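Local coordinates for protein mandelate racemase/muconate lactonizing enzyme/Enolase superfamily (Rhodobacter sphaeroides, PDB 2HZG) that is of unknown function but belongs to the enolase superfamily, joining an alpha+beta capping domain to a modified TIM barrel, and holds a bound sodium ion, at residues A109-L114 and W123-Y128; L114-S119 and G363-A368; G282-A287 and L312-Q317. All blocks are in the same frame, centred on the assembly; numbering follows the deposited sequence.

In the fold
The three contacts cluster where the N-terminal capping domain meets the barrel domain of an enolase-superfamily chain. Contacts 1 and 2 lie about 10 Å apart between centres, as do contacts 1 and 3, while contacts 2 and 3 are about 15 Å apart. Contacts 1 and 2 both use helix 99-118 and share Leu114. Along the chain their segments alternate, and contact 3 follows contact 1 and is nested within the long loop that contact 2 closes. Contact 3 packs the start of helix 284-297 against helix 309-316, on either side of barrel strand 300-303 in sequence. Trp111 of contact 1 touches Leu284 of contact 3, so helix 99-118 packs against the barrel domain here.

Contact 1. Residues A109-L114 and W123-Y128; sequences ALWDLL and WALLGY
Trp111 meets Leu125 and Leu126 where helix 99-118 packs against the short helix 122-125 that follows it. From CB, the side chain sets off with CG anti to its carbonyl carbon (chi1 -67°), and the indole swings outward to the other segment. CG, at the five-membered end, is near Leu284 of the barrel domain. NE1 does not turn to either leucine: its N-H is hydrogen-bonded to Glu107 one helical turn back. Further out, the benzo ring does the touching. CZ2 and CH2 lie beneath Leu126 CD2, each at 3.7 Å from it; this methyl sits over the ring face in a CH-pi contact, 3.9 Å from the centroid of the six-membered ring and 21° off its normal. Leu284 CD2 lies over the same face, toward the pyrrole end. The ring edge at CZ3 and CE3 faces Leu125 CB, 3.7 Å from CZ3.

Leu125 continues past the indole, and its CD1 settles 4.1 Å from Leu114 CB, one turn further along helix 99-118. Leucine suits the place: it is apolar, and long enough for CD1 to reach Leu114 while CB lies at the ring edge. Gly127, the first residue to leave helical angles, closes a Schellman motif: Tyr128 N bonds to Trp123 O and Gly127 N to Ala124 O. Its positive phi of 112° is one that glycine adopts readily. No hydrogen bond crosses between 109-114 and 123-128. The two are held by apolar packing and one methyl-to-ring contact, while the indole's single polar group is satisfied within its own helix, which should limit the ring's freedom to turn.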
loop_
_atom_site.group_PDB
_atom_site.type_symbol
_atom_site.label_atom_id
_atom_site.label_comp_id
_atom_site.label_asym_id
_atom_site.label_seq_id
_atom_site.Cartn_x
_atom_site.Cartn_y
_atom_site.Cartn_z
ATOM N N ALA A 109 -10.527 15.835 -8.205
ATOM C CA ALA A 109 -10.435 17.231 -8.678
ATOM C C ALA A 109 -10.679 17.332 -10.181
ATOM O O ALA A 109 -11.186 18.346 -10.657
ATOM C CB ALA A 109 -9.063 17.856 -8.315
ATOM N N LEU A 110 -10.319 16.279 -10.920
ATOM C CA LEU A 110 -10.610 16.187 -12.355
ATOM C C LEU A 110 -12.099 16.064 -12.655
ATOM O O LEU A 110 -12.605 16.728 -13.569
ATOM C CB LEU A 110 -9.830 15.027 -13.017
ATOM C CG LEU A 110 -8.310 15.089 -12.891
ATOM C CD1 LEU A 110 -7.682 13.985 -13.753
ATOM C CD2 LEU A 110 -7.829 16.480 -13.298
ATOM N N TRP A 111 -12.799 15.234 -11.888
ATOM C CA TRP A 111 -14.250 15.174 -11.960
ATOM C C TRP A 111 -14.913 16.502 -11.607
ATOM O O TRP A 111 -15.849 16.914 -12.288
ATOM C CB TRP A 111 -14.794 14.080 -11.058
ATOM C CG TRP A 111 -14.411 12.700 -11.540
ATOM C CD1 TRP A 111 -13.445 11.904 -11.025
ATOM C CD2 TRP A 111 -14.987 11.990 -12.634
ATOM N NE1 TRP A 111 -13.393 10.718 -11.720
ATOM C CE2 TRP A 111 -14.319 10.752 -12.724
ATOM C CE3 TRP A 111 -16.015 12.279 -13.558
ATOM C CZ2 TRP A 111 -14.637 9.797 -13.694
ATOM C CZ3 TRP A 111 -16.325 11.340 -14.519
ATOM C CH2 TRP A 111 -15.649 10.106 -14.578
ATOM N N ASP A 112 -14.418 17.147 -10.546
ATOM C CA ASP A 112 -14.876 18.472 -10.154
ATOM C C ASP A 112 -14.656 19.491 -11.292
ATOM O O ASP A 112 -15.592 20.205 -11.671
ATOM C CB ASP A 112 -14.182 18.915 -8.856
ATOM C CG ASP A 112 -14.849 20.151 -8.225
ATOM O OD1 ASP A 112 -16.105 20.215 -8.198
ATOM O OD2 ASP A 112 -14.120 21.052 -7.758
ATOM N N LEU A 113 -13.436 19.526 -11.844
ATOM C CA LEU A 113 -13.076 20.440 -12.936
ATOM C C LEU A 113 -13.969 20.199 -14.160
ATOM O O LEU A 113 -14.587 21.118 -14.673
ATOM C CB LEU A 113 -11.591 20.275 -13.323
ATOM C CG LEU A 113 -10.887 21.292 -14.249
ATOM C CD1 LEU A 113 -9.361 21.173 -14.107
ATOM C CD2 LEU A 113 -11.308 21.183 -15.719
ATOM N N LEU A 114 -14.039 18.963 -14.631
ATOM C CA LEU A 114 -14.869 18.693 -15.802
ATOM C C LEU A 114 -16.346 18.986 -15.526
ATOM O O LEU A 114 -17.035 19.502 -16.397
ATOM C CB LEU A 114 -14.664 17.266 -16.352
ATOM C CG LEU A 114 -13.298 17.045 -17.038
ATOM C CD1 LEU A 114 -13.168 15.599 -17.537
ATOM C CD2 LEU A 114 -13.075 17.991 -18.205
ATOM N N TRP A 123 -21.597 12.952 -10.481
ATOM C CA TRP A 123 -22.353 11.680 -10.592
ATOM C C TRP A 123 -22.980 11.484 -11.968
ATOM O O TRP A 123 -23.140 10.353 -12.407
ATOM C CB TRP A 123 -23.444 11.512 -9.532
ATOM C CG TRP A 123 -24.423 12.672 -9.402
ATOM C CD1 TRP A 123 -24.350 13.706 -8.498
ATOM C CD2 TRP A 123 -25.628 12.896 -10.167
ATOM N NE1 TRP A 123 -25.428 14.555 -8.662
ATOM C CE2 TRP A 123 -26.223 14.082 -9.675
ATOM C CE3 TRP A 123 -26.267 12.203 -11.213
ATOM C CZ2 TRP A 123 -27.419 14.599 -10.204
ATOM C CZ3 TRP A 123 -27.432 12.731 -11.751
ATOM C CH2 TRP A 123 -28.003 13.911 -11.235
ATOM N N ALA A 124 -23.372 12.583 -12.609
ATOM C CA ALA A 124 -23.912 12.515 -13.971
ATOM C C ALA A 124 -22.791 12.130 -14.919
ATOM O O ALA A 124 -22.972 11.291 -15.773
ATOM C CB ALA A 124 -24.548 13.854 -14.384
ATOM N N LEU A 125 -21.616 12.724 -14.732
ATOM C CA LEU A 125 -20.443 12.369 -15.528
ATOM C C LEU A 125 -20.004 10.922 -15.297
ATOM O O LEU A 125 -19.496 10.289 -16.213
ATOM C CB LEU A 125 -19.299 13.347 -15.297
ATOM C CG LEU A 125 -19.471 14.810 -15.740
ATOM C CD1 LEU A 125 -18.240 15.637 -15.345
ATOM C CD2 LEU A 125 -19.739 14.937 -17.245
ATOM N N LEU A 126 -20.219 10.412 -14.077
ATOM C CA LEU A 126 -19.943 9.014 -13.732
ATOM C C LEU A 126 -20.928 8.043 -14.344
ATOM O O LEU A 126 -20.692 6.836 -14.347
ATOM C CB LEU A 126 -19.966 8.807 -12.214
ATOM C CG LEU A 126 -18.725 9.070 -11.376
ATOM C CD1 LEU A 126 -19.081 8.648 -9.935
ATOM C CD2 LEU A 126 -17.471 8.312 -11.895
ATOM N N GLY A 127 -22.052 8.554 -14.830
ATOM C CA GLY A 127 -22.975 7.707 -15.558
ATOM C C GLY A 127 -24.272 7.470 -14.839
ATOM O O GLY A 127 -25.107 6.712 -15.320
ATOM N N TYR A 128 -24.474 8.128 -13.700
ATOM C CA TYR A 128 -25.753 7.980 -13.012
ATOM C C TYR A 128 -26.789 8.947 -13.590
ATOM O O TYR A 128 -26.442 10.042 -14.025
ATOM C CB TYR A 128 -25.599 8.168 -11.502
ATOM C CG TYR A 128 -24.922 7.004 -10.782
ATOM C CD1 TYR A 128 -25.408 5.690 -10.906
ATOM C CD2 TYR A 128 -23.817 7.225 -9.949
ATOM C CE1 TYR A 128 -24.807 4.627 -10.236
ATOM C CE2 TYR A 128 -23.200 6.153 -9.267
ATOM C CZ TYR A 128 -23.707 4.864 -9.410
ATOM O OH TYR A 128 -23.103 3.817 -8.751
#

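Contact 2. Residues L114-S119 and G363-A368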
loop_
_atom_site.group_PDB
_atom_site.type_symbol
_atom_site.label_atom_id
_atom_site.label_comp_id
_atom_site.label_asym_id
_atom_site.label_seq_id
_atom_site.Cartn_x
_atom_site.Cartn_y
_atom_site.Cartn_z
ATOM N N LEU A 114 -14.039 18.963 -14.631
ATOM C CA LEU A 114 -14.869 18.693 -15.802
ATOM C C LEU A 114 -16.346 18.986 -15.526
ATOM O O LEU A 114 -17.035 19.502 -16.397
ATOM C CB LEU A 114 -14.664 17.266 -16.352
ATOM C CG LEU A 114 -13.298 17.045 -17.038
ATOM C CD1 LEU A 114 -13.168 15.599 -17.537
ATOM C CD2 LEU A 114 -13.075 17.991 -18.205
ATOM N N GLY A 115 -16.828 18.651 -14.322
ATOM C CA GLY A 115 -18.211 18.932 -13.968
ATOM C C GLY A 115 -18.513 20.419 -13.955
ATOM O O GLY A 115 -19.533 20.858 -14.478
ATOM N N ARG A 116 -17.617 21.193 -13.368
ATOM C CA ARG A 116 -17.744 22.649 -13.346
ATOM C C ARG A 116 -17.694 23.253 -14.751
ATOM O O ARG A 116 -18.485 24.137 -15.075
ATOM C CB ARG A 116 -16.684 23.270 -12.431
ATOM C CG ARG A 116 -16.980 23.000 -10.937
ATOM C CD ARG A 116 -15.718 23.090 -10.092
ATOM N NE ARG A 116 -15.084 24.398 -10.244
ATOM C CZ ARG A 116 -15.329 25.440 -9.451
ATOM N NH1 ARG A 116 -16.183 25.311 -8.444
ATOM N NH2 ARG A 116 -14.728 26.609 -9.672
ATOM N N ARG A 117 -16.798 22.749 -15.594
ATOM C CA ARG A 117 -16.715 23.238 -16.959
ATOM C C ARG A 117 -18.001 22.933 -17.723
ATOM O O ARG A 117 -18.526 23.791 -18.419
ATOM C CB ARG A 117 -15.506 22.648 -17.688
ATOM C CG ARG A 117 -15.390 23.156 -19.131
ATOM C CD ARG A 117 -14.113 22.713 -19.784
ATOM N NE ARG A 117 -14.238 22.741 -21.240
ATOM C CZ ARG A 117 -14.642 21.709 -21.980
ATOM N NH1 ARG A 117 -14.957 20.547 -21.410
ATOM N NH2 ARG A 117 -14.728 21.843 -23.301
ATOM N N LEU A 118 -18.511 21.719 -17.564
ATOM C CA LEU A 118 -19.711 21.280 -18.263
ATOM C C LEU A 118 -21.041 21.600 -17.571
ATOM O O LEU A 118 -22.088 21.199 -18.075
ATOM C CB LEU A 118 -19.639 19.769 -18.522
ATOM C CG LEU A 118 -18.526 19.298 -19.455
ATOM C CD1 LEU A 118 -18.251 17.805 -19.273
ATOM C CD2 LEU A 118 -18.852 19.630 -20.924
ATOM N N SER A 119 -21.009 22.313 -16.440
ATOM C CA SER A 119 -22.201 22.530 -15.600
ATOM C C SER A 119 -22.960 21.212 -15.338
ATOM O O SER A 119 -24.186 21.152 -15.496
ATOM C CB SER A 119 -23.158 23.568 -16.230
ATOM O OG SER A 119 -22.692 24.892 -16.071
ATOM N N GLY A 363 -19.879 19.972 -6.458
ATOM C CA GLY A 363 -21.048 20.744 -6.028
ATOM C C GLY A 363 -20.837 21.617 -4.805
ATOM O O GLY A 363 -21.807 22.118 -4.228
ATOM N N LEU A 364 -19.576 21.829 -4.424
ATOM C CA LEU A 364 -19.213 22.628 -3.257
ATOM C C LEU A 364 -17.977 23.437 -3.554
ATOM O O LEU A 364 -17.115 23.019 -4.336
ATOM C CB LEU A 364 -18.964 21.750 -2.013
ATOM C CG LEU A 364 -20.163 20.917 -1.542
ATOM C CD1 LEU A 364 -19.703 19.820 -0.604
ATOM C CD2 LEU A 364 -21.269 21.795 -0.892
ATOM N N GLN A 365 -17.894 24.598 -2.925
ATOM C CA GLN A 365 -16.791 25.510 -3.152
ATOM C C GLN A 365 -15.782 25.343 -2.017
ATOM O O GLN A 365 -16.164 25.344 -0.831
ATOM C CB GLN A 365 -17.339 26.949 -3.191
ATOM C CG GLN A 365 -16.442 27.993 -3.851
ATOM C CD GLN A 365 -16.486 27.982 -5.385
ATOM O OE1 GLN A 365 -15.702 28.681 -6.019
ATOM N NE2 GLN A 365 -17.361 27.163 -5.981
ATOM N N VAL A 366 -14.503 25.209 -2.367
ATOM C CA VAL A 366 -13.454 25.213 -1.349
ATOM C C VAL A 366 -13.271 26.646 -0.876
ATOM O O VAL A 366 -13.209 27.563 -1.699
ATOM C CB VAL A 366 -12.127 24.555 -1.877
ATOM C CG1 VAL A 366 -10.923 24.945 -1.042
ATOM C CG2 VAL A 366 -12.303 23.045 -1.909
ATOM N N ALA A 367 -13.224 26.840 0.443
ATOM C CA ALA A 367 -13.103 28.176 1.001
ATOM C C ALA A 367 -11.642 28.611 1.077
ATOM O O ALA A 367 -10.826 27.985 1.760
ATOM C CB ALA A 367 -13.787 28.249 2.380
ATOM N N ALA A 368 -11.300 29.682 0.365
ATOM C CA ALA A 368 -9.953 30.260 0.448
ATOM C C ALA A 368 -9.602 30.710 1.863
ATOM O O ALA A 368 -8.431 30.704 2.240
ATOM C CB ALA A 368 -9.814 31.429 -0.523
HETATM O O HOH W 1 -17.386 22.475 -7.273
#
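Arg116 NH1, near the end of helix 99-118, approaches the amide of Gln365 in the loop ahead of helix 368-374, and reaches Leu364 only through a water. The loop segment starts at Gly363, whose positive phi of 79° favours glycine; Gly363 CA lies 8.3 Å from Arg116 CA. Leu364 follows with its side chain turned from the arginine and packed on His309 and Ser313 of helix 309-316, a buried setting that fits a leucine. Its carbonyl serves the contact instead: the water accepts from Arg116 NH1 (3.3 Å) at the guanidinium edge and can donate to Leu364 O (3.0 Å), which competes with other acceptors.

Gln365 has its CG anti to the backbone N (chi1 -161°) and then bends at chi2, which carries the amide back toward Arg116. As modelled, Gln365 NE2 is 3.3 Å from Arg116 NH1 near the guanidinium plane, with the two flat groups turned 45° apart. The amide is probably flipped in the model; turned over, its oxygen would face NH1, where a hydrogen bond would be possible. Gln365 N bonds to Asp344 OD1. Val366 then packs on Leu310 and Trp41, and Ala367 takes the N-cap position of helix 368-374.

In Arg116 the chain bends at chi3, and NE bonds to Ile39 O of strand 38-44, within the arginine's own domain, which probably steadies the guanidinium. Long polar side chains suit this surface position, reaching from helix 99-118 to the 363-368 loop. The chemistry implies a small polar contact, partly direct and partly through water; both side chains also touch a crystal neighbour, which may affect their conformation.

Contact 3. Residues G282-A287 and L312-Q317; sequences GGLGPA and LSASLQ
Leu284 meets Ala314 and Gln317 through the turn of its own torsions: CG is anti to the carbonyl carbon (chi1 -83°), and chi2 of 43° spreads the two methyls toward different residues of helix 309-316. Gln317 also starts with CG anti to its carbonyl carbon, then folds at chi2 (-65°), so its aliphatic part faces the leucine while the amide turns back along its own helix.

CD1 of Leu284 lies against Ala314, 3.7 Å from Ala314 O and 4.0 Å from Ala314 CB. CD2 of Leu284 touches the other side chain, at 3.9 Å from Gln317 CG. The short alanine lets the leucine come close to the helix, and Met108 of helix 99-118 touches both Leu284 and Ala314.

The amide of Gln317 is held behind this apolar surface. Gln317 NE2 bonds to Ser313 OG at 3.0 Å, with the hydroxyl oxygen in the amide plane, and makes a weak second bond to Ser313 O at 3.2 Å. Ser313 OG, which accepts from Gln317 NE2 and is bonded to Leu362 O, probably restrains the amide's rotation. At the other end of the amide, Gln317 OE1 lies close to Trp123 N.

Glycines lead into helix 284-297: Gly282 has positive phi, and Gly283 takes the N-cap position. The carboxylate of Glu107 bonds to both Leu284 N and Gly285 N, as a negative group at a helix start would favour. Both helices belong to the barrel domain, flanking strand 300-303 in sequence. No hydrogen bond crosses between 282-287 and 312-317, so the chemistry implies that hydrophobic packing joins them, while the buried polar groups find their partners within 312-317 and in neighbouring segments.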
loop_
_atom_site.group_PDB
_atom_site.type_symbol
_atom_site.label_atom_id
_atom_site.label_comp_id
_atom_site.label_asym_id
_atom_site.label_seq_id
_atom_site.Cartn_x
_atom_site.Cartn_y
_atom_site.Cartn_z
ATOM N N GLY A 282 -8.168 6.076 -4.909
ATOM C CA GLY A 282 -7.822 6.579 -6.239
ATOM C C GLY A 282 -8.908 7.450 -6.860
ATOM O O GLY A 282 -8.870 7.734 -8.057
ATOM N N GLY A 283 -9.885 7.872 -6.046
ATOM C CA GLY A 283 -10.919 8.786 -6.496
ATOM C C GLY A 283 -12.216 8.111 -6.883
ATOM O O GLY A 283 -12.520 7.009 -6.423
ATOM N N LEU A 284 -12.985 8.788 -7.734
ATOM C CA LEU A 284 -14.359 8.374 -8.043
ATOM C C LEU A 284 -14.398 7.143 -8.934
ATOM O O LEU A 284 -15.272 6.295 -8.776
ATOM C CB LEU A 284 -15.132 9.520 -8.714
ATOM C CG LEU A 284 -15.782 10.612 -7.820
ATOM C CD1 LEU A 284 -14.914 11.092 -6.675
ATOM C CD2 LEU A 284 -16.326 11.799 -8.637
ATOM N N GLY A 285 -13.472 7.077 -9.884
ATOM C CA GLY A 285 -13.412 5.958 -10.822
ATOM C C GLY A 285 -13.367 4.597 -10.148
ATOM O O GLY A 285 -14.251 3.771 -10.382
ATOM N N PRO A 286 -12.300 4.325 -9.362
ATOM C CA PRO A 286 -12.191 3.029 -8.662
ATOM C C PRO A 286 -13.363 2.788 -7.718
ATOM O O PRO A 286 -13.839 1.667 -7.625
ATOM C CB PRO A 286 -10.875 3.153 -7.882
ATOM C CG PRO A 286 -10.091 4.156 -8.678
ATOM C CD PRO A 286 -11.103 5.155 -9.138
ATOM N N ALA A 287 -13.831 3.845 -7.047
ATOM C CA ALA A 287 -14.967 3.732 -6.152
ATOM C C ALA A 287 -16.245 3.300 -6.878
ATOM O O ALA A 287 -16.961 2.429 -6.411
ATOM C CB ALA A 287 -15.177 5.061 -5.432
ATOM N N LEU A 312 -17.007 14.294 1.676
ATOM C CA LEU A 312 -18.353 13.700 1.721
ATOM C C LEU A 312 -18.989 13.655 0.343
ATOM O O LEU A 312 -19.461 12.616 -0.094
ATOM C CB LEU A 312 -19.286 14.442 2.696
ATOM C CG LEU A 312 -20.737 13.933 2.833
ATOM C CD1 LEU A 312 -20.835 12.415 3.207
ATOM C CD2 LEU A 312 -21.476 14.810 3.865
ATOM N N SER A 313 -19.002 14.804 -0.335
ATOM C CA SER A 313 -19.568 14.884 -1.660
ATOM C C SER A 313 -18.900 13.850 -2.555
ATOM O O SER A 313 -19.587 13.102 -3.242
ATOM C CB SER A 313 -19.379 16.289 -2.243
ATOM O OG SER A 313 -19.594 16.209 -3.641
ATOM N N ALA A 314 -17.564 13.785 -2.516
ATOM C CA ALA A 314 -16.836 12.883 -3.408
ATOM C C ALA A 314 -17.200 11.440 -3.135
ATOM O O ALA A 314 -17.430 10.673 -4.059
ATOM C CB ALA A 314 -15.329 13.095 -3.292
ATOM N N SER A 315 -17.300 11.079 -1.853
ATOM C CA SER A 315 -17.559 9.687 -1.498
ATOM C C SER A 315 -19.032 9.287 -1.651
ATOM O O SER A 315 -19.343 8.109 -1.631
ATOM C CB SER A 315 -16.982 9.336 -0.125
ATOM O OG SER A 315 -15.529 9.216 -0.175
ATOM N N LEU A 316 -19.920 10.267 -1.823
ATOM C CA LEU A 316 -21.323 9.992 -2.173
ATOM C C LEU A 316 -21.486 9.758 -3.675
ATOM O O LEU A 316 -22.352 8.987 -4.088
ATOM C CB LEU A 316 -22.237 11.132 -1.727
ATOM C CG LEU A 316 -22.396 11.361 -0.218
ATOM C CD1 LEU A 316 -23.323 12.539 0.084
ATOM C CD2 LEU A 316 -22.937 10.105 0.404
ATOM N N GLN A 317 -20.655 10.421 -4.489
ATOM C CA GLN A 317 -20.774 10.311 -5.955
ATOM C C GLN A 317 -20.894 8.857 -6.456
ATOM O O GLN A 317 -21.787 8.561 -7.238
ATOM C CB GLN A 317 -19.628 11.025 -6.696
ATOM C CG GLN A 317 -19.375 12.501 -6.326
ATOM C CD GLN A 317 -20.529 13.432 -6.689
ATOM O OE1 GLN A 317 -21.305 13.164 -7.625
ATOM N NE2 GLN A 317 -20.656 14.518 -5.941
#